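Local coordinates for AvrPib protein (Magnaporthe oryzae, PDB 5Z1V) that is an avirulence effector of the rice blast fungus, belonging to the MAX effector family, whose avirulence function depends on a positively charged patch and a stabilised hydrophobic core, at residues V27-G32 with F44-S49. Numbering follows the deposited sequence. Where two conformers were deposited one is given.
Sequences VEVPKG and FTVSVS
Val46, on strand 42-48, is the first residue of 44-49 to touch 27-32, and it does so with one methyl. With CG1 anti to the backbone N (chi1 175°), that branch lies 4.2 Å from Val27 CG2 and 4.0 Å from Val29 CG2, so a single methyl serves two valines of strand 22-29. Beta-branched valine suits an extended strand and presents a compact apolar surface to the facing sheet. Ser47, next along, turns the other way, and its OG hydrogen-bonds to Ser34 OG in the adjacent strand.

Val48 returns to the interface and buries the most surface here. Its CG2 comes up against Val29 CB at 3.6 Å, the two side chains passing alongside one another with opposite headings, while its CB lies 3.7 Å from Pro30 O. CG1, the other branch, rests on Lys31 CA and lightly touches the first methylenes of the lysine, before the chain runs off to its ammonium group. Beyond the valine side chain, Val48 O receives a weak, bent hydrogen bond from Gly32 N (2.6 Å, 126° at the hydrogen). Gly32 has a positive phi, which favours glycine and lets the chain turn towards strand 33-39.

The axes of segments 27-29 and 44-48 cross at -53°. Val15 also packs against Val27 and Val48, and Phe37 against Val27 and Val29. Two three-stranded antiparallel sheets thus face each other across a hydrophobic core, the beta-sandwich of MAX effectors.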
loop_
_atom_site.group_PDB
_atom_site.type_symbol
_atom_site.label_atom_id
_atom_site.label_comp_id
_atom_site.label_asym_id
_atom_site.label_seq_id
_atom_site.Cartn_x
_atom_site.Cartn_y
_atom_site.Cartn_z
ATOM N N VAL A 27 3.583 3.611 -2.036
ATOM C CA VAL A 27 4.313 3.242 -0.825
ATOM C C VAL A 27 4.983 1.895 -1.073
ATOM O O VAL A 27 4.762 1.252 -2.090
ATOM C CB VAL A 27 3.407 3.172 0.437
ATOM C CG1 VAL A 27 2.804 4.537 0.777
ATOM C CG2 VAL A 27 2.289 2.122 0.297
ATOM N N GLU A 28 5.840 1.487 -0.135
ATOM C CA GLU A 28 6.465 0.164 -0.156
ATOM C C GLU A 28 6.153 -0.594 1.126
ATOM O O GLU A 28 6.294 -0.044 2.225
ATOM C CB GLU A 28 7.979 0.275 -0.323
ATOM C CG GLU A 28 8.413 0.900 -1.611
ATOM C CD GLU A 28 9.912 0.998 -1.698
ATOM O OE1 GLU A 28 10.499 0.211 -2.461
ATOM O OE2 GLU A 28 10.493 1.841 -0.982
ATOM N N VAL A 29 5.744 -1.855 0.986
ATOM C CA VAL A 29 5.406 -2.697 2.141
ATOM C C VAL A 29 5.920 -4.106 1.845
ATOM O O VAL A 29 5.783 -4.581 0.710
ATOM C CB VAL A 29 3.888 -2.697 2.419
ATOM C CG1 VAL A 29 3.504 -3.627 3.581
ATOM C CG2 VAL A 29 3.386 -1.301 2.726
ATOM N N PRO A 30 6.523 -4.807 2.806
ATOM C CA PRO A 30 6.933 -6.189 2.538
ATOM C C PRO A 30 5.737 -7.122 2.450
ATOM O O PRO A 30 4.718 -6.940 3.128
ATOM C CB PRO A 30 7.822 -6.543 3.737
ATOM C CG PRO A 30 7.397 -5.612 4.812
ATOM C CD PRO A 30 6.954 -4.346 4.136
ATOM N N LYS A 31 5.882 -8.140 1.598
ATOM C CA LYS A 31 4.878 -9.188 1.506
ATOM C C LYS A 31 4.586 -9.779 2.875
ATOM O O LYS A 31 5.499 -10.077 3.651
ATOM C CB LYS A 31 5.341 -10.301 0.562
ATOM C CG LYS A 31 5.218 -9.984 -0.900
ATOM C CD LYS A 31 5.573 -11.205 -1.724
ATOM C CE LYS A 31 5.436 -10.936 -3.217
ATOM N NZ LYS A 31 5.883 -12.115 -4.014
ATOM N N GLY A 32 3.305 -9.978 3.157
ATOM C CA GLY A 32 2.889 -10.578 4.399
ATOM C C GLY A 32 2.873 -9.643 5.577
ATOM O O GLY A 32 2.770 -10.111 6.717
ATOM N N PHE A 44 -3.540 5.576 7.576
ATOM C CA PHE A 44 -4.009 4.393 6.874
ATOM C C PHE A 44 -3.065 3.236 7.138
ATOM O O PHE A 44 -1.853 3.423 7.204
ATOM C CB PHE A 44 -4.065 4.635 5.370
ATOM C CG PHE A 44 -5.010 5.708 4.987
ATOM C CD1 PHE A 44 -4.586 7.022 4.905
ATOM C CD2 PHE A 44 -6.334 5.404 4.713
ATOM C CE1 PHE A 44 -5.463 8.025 4.551
ATOM C CE2 PHE A 44 -7.220 6.402 4.351
ATOM C CZ PHE A 44 -6.784 7.719 4.273
ATOM N N THR A 45 -3.614 2.047 7.288
ATOM C CA THR A 45 -2.816 0.822 7.294
ATOM C C THR A 45 -2.833 0.241 5.887
ATOM O O THR A 45 -3.907 0.048 5.318
ATOM C CB THR A 45 -3.366 -0.215 8.279
ATOM O OG1 THR A 45 -3.493 0.365 9.585
ATOM C CG2 THR A 45 -2.433 -1.416 8.358
ATOM N N VAL A 46 -1.652 -0.009 5.318
ATOM C CA VAL A 46 -1.512 -0.696 4.037
ATOM C C VAL A 46 -0.918 -2.072 4.303
ATOM O O VAL A 46 0.148 -2.185 4.915
ATOM C CB VAL A 46 -0.619 0.086 3.053
ATOM C CG1 VAL A 46 -0.415 -0.745 1.763
ATOM C CG2 VAL A 46 -1.238 1.449 2.748
ATOM N N SER A 47 -1.594 -3.111 3.834
ATOM C CA SER A 47 -1.151 -4.483 4.049
ATOM C C SER A 47 -0.870 -5.136 2.707
ATOM O O SER A 47 -1.586 -4.889 1.738
ATOM C CB SER A 47 -2.226 -5.295 4.797
ATOM O OG SER A 47 -2.613 -4.640 5.990
ATOM N N VAL A 48 0.175 -5.951 2.634
ATOM C CA VAL A 48 0.445 -6.770 1.455
ATOM C C VAL A 48 0.368 -8.229 1.879
ATOM O O VAL A 48 1.041 -8.643 2.837
ATOM C CB VAL A 48 1.810 -6.461 0.821
ATOM C CG1 VAL A 48 2.010 -7.328 -0.411
ATOM C CG2 VAL A 48 1.895 -4.972 0.452
ATOM N N SER A 49 -0.493 -8.995 1.199
ATOM C CA SER A 49 -0.664 -10.404 1.504
ATOM C C SER A 49 0.511 -11.215 0.970
ATOM O O SER A 49 1.343 -10.721 0.208
ATOM C CB SER A 49 -1.976 -10.921 0.911
ATOM O OG SER A 49 -3.083 -10.198 1.417
#